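PDB 5JOS: cyclohexadienyl dehydratase from Synthetic construct, which probably catalyses the decarboxylating dehydration of prephenate and L-arogenate, giving phenylpyruvate and phenylalanine, on a periplasmic binding protein fold. Local coordinates for residues 25-30 and 85-90; 30-35 and 69-74; 35-40 and 48-53; 98-103 and 210-215; 134-139 and 177-182. All blocks are in the same frame, centred on the assembly; numbering follows the deposited sequence.

Contact 1. Residues 25-30 and 85-90; sequences LRVGTT and IAMGGV
Parallel strand pairing joins Val27 and Gly28 to Ile85 and Ala86 at one side of a three-stranded sheet, in which strand 24-29 is central and the short strand 85-86 lies outermost. Gly28 carries the ladder on both its polar atoms: its N donates to Ile85 O at 2.7 Å, and its O accepts from Met87 N at 3.0 Å. One step earlier, the bond from Ile85 N to Arg26 O is weak. The strand order 2-1-3, with strand 63-68 on the far flank of strand 24-29, belongs to the alpha/beta lobe of a periplasmic binding protein, and helix 48-60 covers the face where Val27 and Met87 meet. There the branched Val27 serves two partners. With CG1 trans to the backbone N (chi1 175°), that methyl lies 3.7 Å from Met87 CB while CG2 faces Ile85 CG2 at 4.0 Å. Thr29 OG1 extends the pairing by donating to Met87 O at 2.7 Å, and it also bonds to Ser37 OG. Replacing Thr29 by a valine removes the hydroxyl and would probably leave Met87 O without this donor and Ser37 OG with one polar partner fewer. Glycine suits position 88, because a CB there would press on Thr29 OG1. A water bridges Thr30 N and Gly88 O.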
# COMPACT_ATOMS: atom_id res chain seq x y z
N LEU A 25 22.15 -5.98 -0.47
CA LEU A 25 20.91 -5.98 0.32
C LEU A 25 20.06 -7.09 -0.19
O LEU A 25 19.72 -7.10 -1.34
CB LEU A 25 20.17 -4.70 0.21
CG LEU A 25 18.82 -4.66 0.94
CD1 LEU A 25 19.00 -4.72 2.46
CD2 LEU A 25 18.09 -3.40 0.57
N ARG A 26 19.75 -8.05 0.68
CA ARG A 26 18.88 -9.14 0.33
C ARG A 26 17.44 -8.75 0.67
O ARG A 26 17.11 -8.55 1.81
CB ARG A 26 19.29 -10.40 1.08
CG ARG A 26 20.78 -10.78 0.90
CD ARG A 26 21.25 -11.95 1.80
NE ARG A 26 20.93 -11.58 3.18
CZ ARG A 26 20.58 -12.40 4.19
NH1 ARG A 26 20.56 -13.74 4.08
NH2 ARG A 26 20.27 -11.86 5.36
N VAL A 27 16.62 -8.66 -0.36
CA VAL A 27 15.25 -8.27 -0.26
C VAL A 27 14.32 -9.44 -0.57
O VAL A 27 14.28 -9.98 -1.65
CB VAL A 27 14.96 -7.17 -1.26
CG1 VAL A 27 13.52 -6.85 -1.23
CG2 VAL A 27 15.76 -5.91 -0.93
N GLY A 28 13.59 -9.87 0.43
CA GLY A 28 12.64 -10.89 0.24
C GLY A 28 11.39 -10.35 -0.46
O GLY A 28 10.84 -9.34 -0.07
N THR A 29 10.92 -11.05 -1.48
CA THR A 29 9.72 -10.58 -2.19
C THR A 29 9.00 -11.75 -2.84
O THR A 29 9.63 -12.77 -3.22
CB THR A 29 10.13 -9.44 -3.16
OG1 THR A 29 8.99 -8.62 -3.46
CG2 THR A 29 10.70 -10.05 -4.44
N THR A 30 7.67 -11.64 -3.02
CA THR A 30 6.88 -12.79 -3.55
C THR A 30 6.75 -12.82 -5.04
O THR A 30 6.63 -13.90 -5.59
CB THR A 30 5.49 -12.90 -2.90
OG1 THR A 30 4.68 -11.74 -3.19
CG2 THR A 30 5.67 -12.99 -1.40
N ILE A 85 15.26 -7.90 4.54
CA ILE A 85 14.07 -7.10 4.63
C ILE A 85 13.11 -7.66 3.58
O ILE A 85 13.51 -8.10 2.44
CB ILE A 85 14.40 -5.66 4.37
CG1 ILE A 85 13.17 -4.75 4.48
CG2 ILE A 85 14.96 -5.47 2.97
CD1 ILE A 85 13.56 -3.24 4.57
N ALA A 86 11.83 -7.66 3.95
CA ALA A 86 10.77 -8.02 3.03
C ALA A 86 10.09 -6.80 2.44
O ALA A 86 9.57 -5.99 3.20
CB ALA A 86 9.79 -8.91 3.71
N MET A 87 10.07 -6.67 1.10
CA MET A 87 9.55 -5.49 0.46
C MET A 87 8.69 -6.00 -0.66
O MET A 87 9.20 -6.61 -1.65
CB MET A 87 10.69 -4.66 -0.13
CG MET A 87 11.63 -4.14 0.96
SD MET A 87 13.00 -3.22 0.43
CE MET A 87 12.32 -1.60 0.25
N GLY A 88 7.38 -5.75 -0.52
CA GLY A 88 6.42 -6.41 -1.41
C GLY A 88 4.94 -6.30 -1.04
O GLY A 88 4.23 -7.32 -1.04
N GLY A 89 4.51 -5.07 -0.88
CA GLY A 89 3.17 -4.71 -0.38
C GLY A 89 2.71 -5.39 0.88
O GLY A 89 1.54 -5.72 1.02
N VAL A 90 3.61 -5.61 1.84
CA VAL A 90 3.23 -6.35 3.04
C VAL A 90 2.37 -5.48 3.90
O VAL A 90 2.81 -4.46 4.41
CB VAL A 90 4.45 -6.82 3.84
CG1 VAL A 90 4.06 -7.64 5.02
CG2 VAL A 90 5.35 -7.72 2.96
O HOH W 1 5.70 -9.56 -2.18

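Contact 2. Residues 30-35 and 69-74; sequences TGDYKP and TTWPTL
Thr30 lays its CG2 methyl over one face of the Trp71 indole, 3.8 Å from the centroid of the five-membered ring and 20° off its normal, a CH-pi contact. That methyl also lies 4.1 Å from Thr69 CG2. The indole is gripped at its rim as well: Trp71 NE1 donates at 2.9 Å to Asp32 OD1, which receives it on its syn lone pair, and the carboxylate lies nearly coplanar with the ring (10°). Asp32 OD1 is thus held twice, because Thr30 OG1 donates to it at 2.7 Å from above the carboxylate plane. Thr30 can do both jobs because its chi1 of 63° sets OG1 between the backbone N and carbonyl carbon and swings the methyl to the indole; a beta-branched residue with one polar and one apolar arm fits this place. The two loops follow the neighbouring parallel strands 24-29 and 63-68, so they lie at the C-terminal edge of the sheet, where binding proteins of this fold typically line their cleft. A leucine in place of Trp71 has no ring N-H and would probably leave Asp32 OD1 with one donor fewer and the Thr30 methyl without its flat platform. A water links Asp32 OD2 to Trp71 N. Tyr33 CD2 packs 4.0 Å from Trp71 CZ2, while its hydroxyl bonds to Lys209. Asp32 and Tyr33 together face Ser37 as a classic beta bulge.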
# COMPACT_ATOMS: atom_id res chain seq x y z
N THR A 30 7.67 -11.64 -3.02
CA THR A 30 6.88 -12.79 -3.55
C THR A 30 6.75 -12.82 -5.04
O THR A 30 6.63 -13.90 -5.59
CB THR A 30 5.49 -12.90 -2.90
OG1 THR A 30 4.68 -11.74 -3.19
CG2 THR A 30 5.67 -12.99 -1.40
N GLY A 31 6.79 -11.68 -5.74
CA GLY A 31 6.66 -11.74 -7.21
C GLY A 31 5.28 -12.19 -7.71
O GLY A 31 5.12 -12.51 -8.87
N ASP A 32 4.29 -12.17 -6.84
CA ASP A 32 2.93 -12.59 -7.20
C ASP A 32 1.86 -11.59 -6.81
O ASP A 32 0.68 -11.93 -6.68
CB ASP A 32 2.64 -13.95 -6.57
CG ASP A 32 2.60 -13.92 -5.05
OD1 ASP A 32 2.62 -12.84 -4.46
OD2 ASP A 32 2.50 -14.99 -4.44
N TYR A 33 2.28 -10.33 -6.69
CA TYR A 33 1.43 -9.30 -6.16
C TYR A 33 1.55 -7.95 -6.87
O TYR A 33 2.24 -7.04 -6.38
CB TYR A 33 1.74 -9.14 -4.66
CG TYR A 33 0.86 -8.16 -3.91
CD1 TYR A 33 -0.40 -7.76 -4.36
CD2 TYR A 33 1.28 -7.67 -2.68
CE1 TYR A 33 -1.21 -6.91 -3.59
CE2 TYR A 33 0.51 -6.82 -1.95
CZ TYR A 33 -0.72 -6.44 -2.37
OH TYR A 33 -1.41 -5.58 -1.53
N LYS A 34 0.75 -7.73 -7.92
CA LYS A 34 0.70 -6.44 -8.57
C LYS A 34 -0.09 -5.54 -7.69
O LYS A 34 -1.05 -5.99 -7.13
CB LYS A 34 -0.02 -6.47 -9.87
CG LYS A 34 0.44 -7.48 -10.88
CD LYS A 34 -0.73 -7.80 -11.82
CE LYS A 34 -0.33 -7.74 -13.27
NZ LYS A 34 0.59 -8.85 -13.58
N PRO A 35 0.29 -4.26 -7.64
CA PRO A 35 1.36 -3.67 -8.48
C PRO A 35 2.71 -3.56 -7.72
O PRO A 35 3.54 -2.71 -8.08
CB PRO A 35 0.81 -2.23 -8.70
CG PRO A 35 0.23 -1.95 -7.30
CD PRO A 35 -0.47 -3.23 -6.96
N THR A 69 10.40 -15.44 -1.97
CA THR A 69 9.73 -16.04 -0.84
C THR A 69 8.24 -16.16 -1.26
O THR A 69 7.86 -15.71 -2.37
CB THR A 69 9.97 -15.21 0.45
OG1 THR A 69 9.50 -15.89 1.63
CG2 THR A 69 9.28 -13.95 0.39
N THR A 70 7.43 -16.75 -0.40
CA THR A 70 6.02 -16.97 -0.69
C THR A 70 5.23 -16.57 0.56
O THR A 70 5.78 -16.50 1.68
CB THR A 70 5.70 -18.46 -0.94
OG1 THR A 70 5.82 -19.14 0.30
CG2 THR A 70 6.68 -19.14 -1.97
N TRP A 71 3.93 -16.37 0.41
CA TRP A 71 3.17 -15.91 1.56
C TRP A 71 3.19 -16.91 2.72
O TRP A 71 3.30 -16.47 3.84
CB TRP A 71 1.73 -15.45 1.17
CG TRP A 71 1.81 -14.28 0.22
CD1 TRP A 71 1.77 -14.34 -1.16
CD2 TRP A 71 2.10 -12.94 0.55
NE1 TRP A 71 1.97 -13.10 -1.67
CE2 TRP A 71 2.19 -12.23 -0.66
CE3 TRP A 71 2.27 -12.26 1.75
CZ2 TRP A 71 2.46 -10.90 -0.70
CZ3 TRP A 71 2.58 -10.97 1.70
CH2 TRP A 71 2.65 -10.27 0.48
N PRO A 72 3.15 -18.22 2.45
CA PRO A 72 3.22 -19.25 3.44
C PRO A 72 4.57 -19.35 4.12
O PRO A 72 4.62 -19.83 5.19
CB PRO A 72 3.01 -20.55 2.62
CG PRO A 72 2.14 -20.09 1.50
CD PRO A 72 2.79 -18.80 1.13
N THR A 73 5.64 -18.91 3.53
CA THR A 73 6.94 -19.02 4.20
C THR A 73 7.56 -17.68 4.51
O THR A 73 8.71 -17.59 4.90
CB THR A 73 7.92 -19.74 3.27
OG1 THR A 73 7.98 -19.02 2.06
CG2 THR A 73 7.47 -21.18 3.03
N LEU A 74 6.81 -16.61 4.33
CA LEU A 74 7.39 -15.28 4.49
C LEU A 74 7.98 -15.09 5.88
O LEU A 74 9.06 -14.51 6.05
CB LEU A 74 6.29 -14.28 4.35
CG LEU A 74 6.60 -12.81 4.48
CD1 LEU A 74 7.54 -12.37 3.34
CD2 LEU A 74 5.34 -11.95 4.46
O HOH W 2 3.41 -16.49 -2.51

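Contact 3. Residues 35-40 and 48-53; sequences PFSYRD and FDIDVA
The start of helix 48-60 is tied to the turn at Pro35 and Phe36 by two backbone bonds. Phe48 N donates to Pro35 O at 2.9 Å, almost straight at 170° and in the plane of that carbonyl; Asp49 N donates to Phe36 O, also at 2.9 Å, on a lone pair. N-H groups in the first turn of a helix have no carbonyl one turn earlier in that helix to bind, and here Pro35 and Phe36, from the loop before strands 38-39 and 45-46, supply two acceptors. The cis peptide bond before Pro35 helps shape this turn, and Phe36 and Ser37 together face Tyr33 as a classic beta bulge. Beside these backbone bonds two aromatic rings meet edge to face. The edge of Phe36 points at the face of Phe48, with centroids 5.6 Å apart and planes at 66°, and Phe36 CD1 comes to 4.0 Å from Phe48 CD1. Phe48 CG lies trans to its backbone N (chi1 -175°), which places its ring beside that of Phe36. Large flat rings suit this place, because they fill the buried corner between loop and helix. Phe36 is flanked on another side by Asp49, whose OD2 lies 3.5 Å from Phe36 CD1. That carboxylate has its strong partners outside: OD1 accepts from Tyr211 OH and OD2 from Gly89 N, so the residue beside the aromatic corner also reaches the neighbouring loop and strand 205-213. Farther along the loop, Ile50 CD1 lies 4.0 Å from Ser37 OG. The small Ser37 is buried, its hydroxyl also bonded to Gly31 N.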
# COMPACT_ATOMS: atom_id res chain seq x y z
N PRO A 35 0.29 -4.26 -7.64
CA PRO A 35 1.36 -3.67 -8.48
C PRO A 35 2.71 -3.56 -7.72
O PRO A 35 3.54 -2.71 -8.08
CB PRO A 35 0.81 -2.23 -8.70
CG PRO A 35 0.23 -1.95 -7.30
CD PRO A 35 -0.47 -3.23 -6.96
N PHE A 36 2.89 -4.31 -6.62
CA PHE A 36 4.06 -4.12 -5.77
C PHE A 36 5.28 -4.94 -6.14
O PHE A 36 6.42 -4.47 -5.97
CB PHE A 36 3.68 -4.43 -4.32
CG PHE A 36 2.64 -3.51 -3.77
CD1 PHE A 36 2.99 -2.27 -3.29
CD2 PHE A 36 1.36 -3.86 -3.72
CE1 PHE A 36 2.05 -1.43 -2.83
CE2 PHE A 36 0.43 -3.01 -3.22
CZ PHE A 36 0.76 -1.83 -2.78
N SER A 37 5.04 -6.16 -6.57
CA SER A 37 6.03 -7.17 -6.82
C SER A 37 5.52 -8.26 -7.70
O SER A 37 4.77 -9.11 -7.26
CB SER A 37 6.44 -7.81 -5.50
OG SER A 37 7.41 -8.85 -5.70
N TYR A 38 6.00 -8.27 -8.93
CA TYR A 38 5.55 -9.23 -9.88
C TYR A 38 6.56 -9.42 -10.94
O TYR A 38 7.72 -9.05 -10.73
CB TYR A 38 4.18 -8.87 -10.44
CG TYR A 38 4.02 -7.54 -11.14
CD1 TYR A 38 3.87 -6.33 -10.43
CD2 TYR A 38 3.88 -7.50 -12.54
CE1 TYR A 38 3.62 -5.10 -11.10
CE2 TYR A 38 3.67 -6.28 -13.20
CZ TYR A 38 3.52 -5.09 -12.49
OH TYR A 38 3.30 -3.96 -13.22
N ARG A 39 6.17 -10.06 -12.05
CA ARG A 39 7.16 -10.36 -13.14
C ARG A 39 6.78 -9.59 -14.42
O ARG A 39 5.59 -9.60 -14.79
CB ARG A 39 7.27 -11.87 -13.48
CG ARG A 39 7.50 -12.86 -12.37
CD ARG A 39 8.68 -12.42 -11.55
NE ARG A 39 9.22 -13.50 -10.72
CZ ARG A 39 10.51 -13.90 -10.69
NH1 ARG A 39 11.45 -13.31 -11.44
NH2 ARG A 39 10.87 -14.90 -9.90
N ASP A 40 7.76 -8.93 -15.07
CA ASP A 40 7.56 -8.36 -16.42
C ASP A 40 7.58 -9.49 -17.50
O ASP A 40 7.87 -10.65 -17.13
CB ASP A 40 8.61 -7.25 -16.71
CG ASP A 40 10.08 -7.79 -16.86
OD1 ASP A 40 10.31 -9.00 -17.15
OD2 ASP A 40 11.00 -6.93 -16.66
N PHE A 48 6.15 -1.51 -7.85
CA PHE A 48 6.35 -0.44 -6.89
C PHE A 48 7.48 -0.69 -5.88
O PHE A 48 8.37 0.15 -5.71
CB PHE A 48 4.99 -0.24 -6.18
CG PHE A 48 4.90 0.92 -5.20
CD1 PHE A 48 5.46 0.84 -3.94
CD2 PHE A 48 4.08 1.98 -5.46
CE1 PHE A 48 5.30 1.86 -3.02
CE2 PHE A 48 3.92 3.03 -4.55
CZ PHE A 48 4.54 2.97 -3.33
N ASP A 49 7.43 -1.82 -5.16
CA ASP A 49 8.44 -2.06 -4.16
C ASP A 49 9.77 -2.64 -4.70
O ASP A 49 10.77 -2.69 -3.94
CB ASP A 49 7.91 -2.91 -3.05
CG ASP A 49 7.00 -2.14 -2.13
OD1 ASP A 49 7.24 -0.92 -1.87
OD2 ASP A 49 6.03 -2.75 -1.61
N ILE A 50 9.77 -3.00 -5.99
CA ILE A 50 10.98 -3.41 -6.67
C ILE A 50 11.72 -2.16 -6.96
O ILE A 50 12.94 -2.13 -6.71
CB ILE A 50 10.71 -4.20 -7.92
CG1 ILE A 50 9.84 -5.39 -7.63
CG2 ILE A 50 11.99 -4.58 -8.68
CD1 ILE A 50 10.38 -6.41 -6.66
N ASP A 51 11.00 -1.12 -7.43
CA ASP A 51 11.60 0.16 -7.58
C ASP A 51 12.15 0.66 -6.21
O ASP A 51 13.23 1.27 -6.12
CB ASP A 51 10.61 1.18 -8.10
CG ASP A 51 10.29 1.02 -9.53
OD1 ASP A 51 10.83 0.11 -10.20
OD2 ASP A 51 9.54 1.91 -10.05
N VAL A 52 11.35 0.58 -5.15
CA VAL A 52 11.80 1.12 -3.83
C VAL A 52 13.02 0.33 -3.33
O VAL A 52 13.97 0.88 -2.84
CB VAL A 52 10.67 0.94 -2.79
CG1 VAL A 52 11.09 1.34 -1.40
CG2 VAL A 52 9.44 1.73 -3.15
N ALA A 53 12.99 -0.99 -3.47
CA ALA A 53 14.10 -1.81 -3.06
C ALA A 53 15.40 -1.35 -3.68
O ALA A 53 16.40 -1.30 -3.01
CB ALA A 53 13.86 -3.25 -3.44

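Contact 4. Residues 98-103 and 210-215; sequences KKADFS and GYMMPK
Met212 runs from the backbone over the ring of Phe102, its partner in a non-hydrogen-bonded antiparallel pair. Its CB passes 4.1 Å from Phe102 CE1. CG then sits over the ring face, 3.9 Å from the centroid, in a CH-pi contact, and also touches Ala100 CB at 3.6 Å. The sulfur SD, 3.7 Å from Phe102 CZ, stands obliquely to the ring as a Met-aromatic contact. The chain bends at chi3 (45°), and CE ends against Leu74. A flexible, unbranched thioether suits a side chain that must follow a ring and then turn a corner, and Ala100 is small enough to let it by. Asp101 and Met213 form the hydrogen-bonded pair: Asp101 N donates to Met213 O at 2.8 Å, and Met213 N returns a bond to Asp101 O at 2.7 Å. Beyond it Ser103 pairs twice with Tyr211, through its N to Tyr211 O and through OG, which accepts Tyr211 N at 2.9 Å. At the solvent end Lys215 folds over Asp101, but Lys215 NZ stays 4.4 Å from Asp101 OD1, too far for a salt bridge, and makes a weak bond to Lys98 O. Strand 101-102 is an outermost strand of its small antiparallel sheet, with strand 205-213 central; helix 74-79 packs on Ala100 and Met212, and helix 218-233 on Ser103 and Met213.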
# COMPACT_ATOMS: atom_id res chain seq x y z
N LYS A 98 4.07 -9.76 15.53
CA LYS A 98 4.55 -10.60 16.60
C LYS A 98 5.91 -11.18 16.33
O LYS A 98 6.64 -11.51 17.25
CB LYS A 98 3.57 -11.76 16.85
CG LYS A 98 2.45 -11.33 17.77
CD LYS A 98 1.30 -12.32 17.79
CE LYS A 98 1.74 -13.70 18.24
NZ LYS A 98 0.56 -14.49 18.72
N LYS A 99 6.25 -11.37 15.09
CA LYS A 99 7.44 -12.09 14.77
C LYS A 99 8.38 -11.24 13.97
O LYS A 99 9.38 -11.78 13.54
CB LYS A 99 7.10 -13.32 13.91
CG LYS A 99 6.02 -14.26 14.50
CD LYS A 99 5.03 -14.62 13.39
CE LYS A 99 3.77 -15.36 13.86
NZ LYS A 99 4.17 -16.73 14.25
N ALA A 100 8.05 -9.96 13.74
CA ALA A 100 8.88 -9.09 12.86
C ALA A 100 8.71 -7.64 13.25
O ALA A 100 7.77 -7.30 13.94
CB ALA A 100 8.51 -9.26 11.42
N ASP A 101 9.67 -6.80 12.91
CA ASP A 101 9.51 -5.38 13.10
C ASP A 101 9.07 -4.79 11.71
O ASP A 101 9.53 -5.21 10.65
CB ASP A 101 10.85 -4.73 13.47
CG ASP A 101 11.27 -4.87 14.95
OD1 ASP A 101 10.37 -4.97 15.82
OD2 ASP A 101 12.53 -4.85 15.22
N PHE A 102 8.26 -3.77 11.73
CA PHE A 102 7.89 -3.05 10.52
C PHE A 102 8.45 -1.62 10.54
O PHE A 102 8.43 -0.97 11.58
CB PHE A 102 6.38 -3.00 10.45
CG PHE A 102 5.77 -4.24 9.86
CD1 PHE A 102 5.59 -4.34 8.52
CD2 PHE A 102 5.30 -5.23 10.66
CE1 PHE A 102 4.96 -5.41 7.95
CE2 PHE A 102 4.70 -6.35 10.11
CZ PHE A 102 4.52 -6.44 8.76
N SER A 103 8.93 -1.15 9.40
CA SER A 103 9.10 0.25 9.13
C SER A 103 7.85 1.04 9.39
O SER A 103 6.79 0.51 9.41
CB SER A 103 9.48 0.44 7.66
OG SER A 103 8.44 0.32 6.74
N GLY A 210 4.06 -1.76 5.11
CA GLY A 210 5.35 -1.42 5.70
C GLY A 210 6.35 -2.42 5.19
O GLY A 210 6.01 -3.47 4.56
N TYR A 211 7.63 -2.09 5.39
CA TYR A 211 8.72 -3.04 5.09
C TYR A 211 9.06 -3.86 6.35
O TYR A 211 9.21 -3.35 7.41
CB TYR A 211 9.93 -2.35 4.47
CG TYR A 211 9.51 -1.56 3.24
CD1 TYR A 211 8.89 -2.16 2.20
CD2 TYR A 211 9.70 -0.21 3.16
CE1 TYR A 211 8.49 -1.43 1.09
CE2 TYR A 211 9.34 0.52 2.04
CZ TYR A 211 8.68 -0.09 1.04
OH TYR A 211 8.22 0.63 -0.04
N MET A 212 9.18 -5.16 6.18
CA MET A 212 9.28 -6.05 7.29
C MET A 212 10.69 -6.48 7.52
O MET A 212 11.35 -6.95 6.60
CB MET A 212 8.44 -7.27 6.98
CG MET A 212 7.82 -7.92 8.17
SD MET A 212 6.70 -9.32 7.90
CE MET A 212 7.48 -10.36 6.71
N MET A 213 11.15 -6.33 8.76
CA MET A 213 12.54 -6.58 9.18
C MET A 213 12.62 -7.58 10.36
O MET A 213 11.66 -7.66 11.16
CB MET A 213 13.20 -5.23 9.61
CG MET A 213 13.67 -4.44 8.40
SD MET A 213 14.08 -2.69 8.64
CE MET A 213 12.43 -2.14 8.70
N PRO A 214 13.71 -8.34 10.47
CA PRO A 214 13.79 -9.23 11.65
C PRO A 214 13.87 -8.41 12.91
O PRO A 214 14.42 -7.34 12.94
CB PRO A 214 15.06 -10.05 11.42
CG PRO A 214 15.87 -9.23 10.48
CD PRO A 214 14.91 -8.47 9.62
N LYS A 215 13.20 -8.86 13.94
CA LYS A 215 13.23 -8.22 15.27
C LYS A 215 14.60 -8.01 15.89
O LYS A 215 15.55 -8.81 15.75
CB LYS A 215 12.38 -9.00 16.26
CG LYS A 215 10.89 -8.62 16.29
CD LYS A 215 10.29 -9.46 17.42
CE LYS A 215 9.23 -8.75 18.21
NZ LYS A 215 8.14 -8.42 17.30
O HOH W 3 14.42 -4.70 13.23

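Contact 5. Residues 134-139 and 177-182; sequences VRVAVN and VMITDT
Valines and an isoleucine mesh across two parallel strands: on one face Val134, just ahead of strand 135-138, begins a row of bumps that Val136 and Val138 continue on it, and Val177 and Ile179 are set into the dips between them. Val134 CG1 comes to 3.7 Å from Val177 CG2, the tightest of these apolar contacts, and Val136 rests more loosely on the other flank of Val177. Ile179 then fills the next hollow, its CG1 4.1 Å from Val136 CG1 and its CB 4.1 Å from Val138 CG1. Ile179 CG1 lies opposite the carbonyl carbon (chi1 -56°), turned toward Val136, while Val138 runs alongside its base. Beta-branched residues suit such a strand, being broad close to the backbone where the row meshes. The other face is shaped differently: Ala137 offers only a methyl, and the neighbouring Met178 stretches out straight, its CG 4.0 Å from Ala137 O. Backbone bonds fix this stagger. Val177 N donates to Arg135 O at 3.0 Å and Ala137 N to Val177 O at 2.9 Å, whereas the bond from Ile179 N to Ala137 O is weak. A water joins Asn139 OD1 and Ile179 O past the last bridge. In the mixed five-stranded sheet, strand 135-138 lies between 156-159 and 177-181; helix 143-151 packs on Val138 and Ile179, and helix 166-171 covers Ala137 and Met178 on the reverse side.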
# COMPACT_ATOMS: atom_id res chain seq x y z
N VAL A 134 -25.73 13.54 -1.93
CA VAL A 134 -24.67 12.65 -2.50
C VAL A 134 -25.25 11.24 -2.57
O VAL A 134 -25.73 10.74 -1.56
CB VAL A 134 -23.38 12.69 -1.66
CG1 VAL A 134 -22.34 11.73 -2.25
CG2 VAL A 134 -22.84 14.14 -1.60
N ARG A 135 -25.25 10.64 -3.77
CA ARG A 135 -25.75 9.28 -3.93
C ARG A 135 -24.61 8.26 -3.78
O ARG A 135 -23.69 8.16 -4.63
CB ARG A 135 -26.49 9.11 -5.27
CG ARG A 135 -27.81 9.90 -5.33
CD ARG A 135 -28.30 10.06 -6.77
NE ARG A 135 -27.17 10.58 -7.56
CZ ARG A 135 -27.09 10.61 -8.90
NH1 ARG A 135 -28.08 10.17 -9.64
NH2 ARG A 135 -26.00 11.07 -9.51
N VAL A 136 -24.69 7.53 -2.68
CA VAL A 136 -23.71 6.57 -2.29
C VAL A 136 -24.14 5.19 -2.61
O VAL A 136 -25.28 4.82 -2.35
CB VAL A 136 -23.45 6.63 -0.79
CG1 VAL A 136 -22.54 5.51 -0.32
CG2 VAL A 136 -22.77 7.95 -0.46
N ALA A 137 -23.23 4.46 -3.24
CA ALA A 137 -23.52 3.12 -3.73
C ALA A 137 -22.72 2.10 -3.03
O ALA A 137 -21.52 2.26 -2.91
CB ALA A 137 -23.25 3.01 -5.21
N VAL A 138 -23.38 1.04 -2.52
CA VAL A 138 -22.63 -0.03 -1.92
C VAL A 138 -23.29 -1.36 -2.24
O VAL A 138 -24.50 -1.42 -2.54
CB VAL A 138 -22.57 0.09 -0.41
CG1 VAL A 138 -21.91 1.38 0.02
CG2 VAL A 138 -23.96 0.01 0.17
N ASN A 139 -22.51 -2.44 -2.11
CA ASN A 139 -23.07 -3.79 -2.12
C ASN A 139 -23.59 -4.13 -0.75
O ASN A 139 -23.18 -3.55 0.23
CB ASN A 139 -22.02 -4.82 -2.58
CG ASN A 139 -20.79 -4.81 -1.68
OD1 ASN A 139 -20.19 -3.77 -1.41
ND2 ASN A 139 -20.48 -5.93 -1.14
N VAL A 177 -20.85 8.28 -5.59
CA VAL A 177 -19.68 7.76 -4.86
C VAL A 177 -19.90 6.30 -4.54
O VAL A 177 -20.87 5.95 -3.87
CB VAL A 177 -19.54 8.46 -3.51
CG1 VAL A 177 -18.35 7.88 -2.73
CG2 VAL A 177 -19.42 10.00 -3.63
N MET A 178 -18.97 5.43 -4.98
CA MET A 178 -19.00 4.02 -4.62
C MET A 178 -17.97 3.83 -3.52
O MET A 178 -16.87 4.32 -3.66
CB MET A 178 -18.65 3.14 -5.83
CG MET A 178 -18.54 1.68 -5.45
SD MET A 178 -18.00 0.83 -6.93
CE MET A 178 -17.77 -0.80 -6.23
N ILE A 179 -18.37 3.19 -2.41
CA ILE A 179 -17.47 2.81 -1.34
C ILE A 179 -17.04 1.41 -1.55
O ILE A 179 -17.89 0.54 -1.66
CB ILE A 179 -18.12 2.86 0.06
CG1 ILE A 179 -18.66 4.24 0.29
CG2 ILE A 179 -17.17 2.48 1.14
CD1 ILE A 179 -17.64 5.36 0.30
N THR A 180 -15.70 1.22 -1.62
CA THR A 180 -15.16 -0.10 -1.85
C THR A 180 -13.74 -0.17 -1.28
O THR A 180 -13.17 0.87 -0.98
CB THR A 180 -15.20 -0.39 -3.35
OG1 THR A 180 -14.83 -1.73 -3.61
CG2 THR A 180 -14.32 0.49 -4.08
N ASP A 181 -13.17 -1.37 -1.18
CA ASP A 181 -11.74 -1.49 -0.84
C ASP A 181 -10.84 -0.71 -1.76
O ASP A 181 -11.09 -0.62 -2.95
CB ASP A 181 -11.25 -2.93 -0.85
CG ASP A 181 -11.86 -3.76 0.26
OD1 ASP A 181 -12.22 -3.26 1.32
OD2 ASP A 181 -11.98 -4.94 0.07
N THR A 182 -9.73 -0.23 -1.19
CA THR A 182 -8.79 0.58 -1.90
C THR A 182 -8.35 -0.09 -3.22
O THR A 182 -8.35 0.57 -4.30
CB THR A 182 -7.60 0.91 -1.05
OG1 THR A 182 -8.08 1.62 0.09
CG2 THR A 182 -6.61 1.76 -1.83
O HOH W 4 -19.64 -1.21 -2.95

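Contacts 1 to 4 cluster in one lobe, while contact 5 lies in the other, its centre about 33 Å from those of contacts 1 and 4. Contact 1 is the hub: Thr29 O takes Thr69 N of contact 2 at 3.0 Å, Gly89 N bonds to Asp49 OD2 of contact 3 at 2.9 Å, and Ala86 N reaches Met212 O of contact 4 at 2.8 Å. Contacts 3 and 4 meet where Tyr211 OH lies 2.6 Å from Asp49 OD1. The bound benzoic acid lies about 12 Å from the side chain of Met178 in contact 5, too far to touch it; the sodium ion, held at Ala189, His192 and Leu195, is about 13 Å from that side chain.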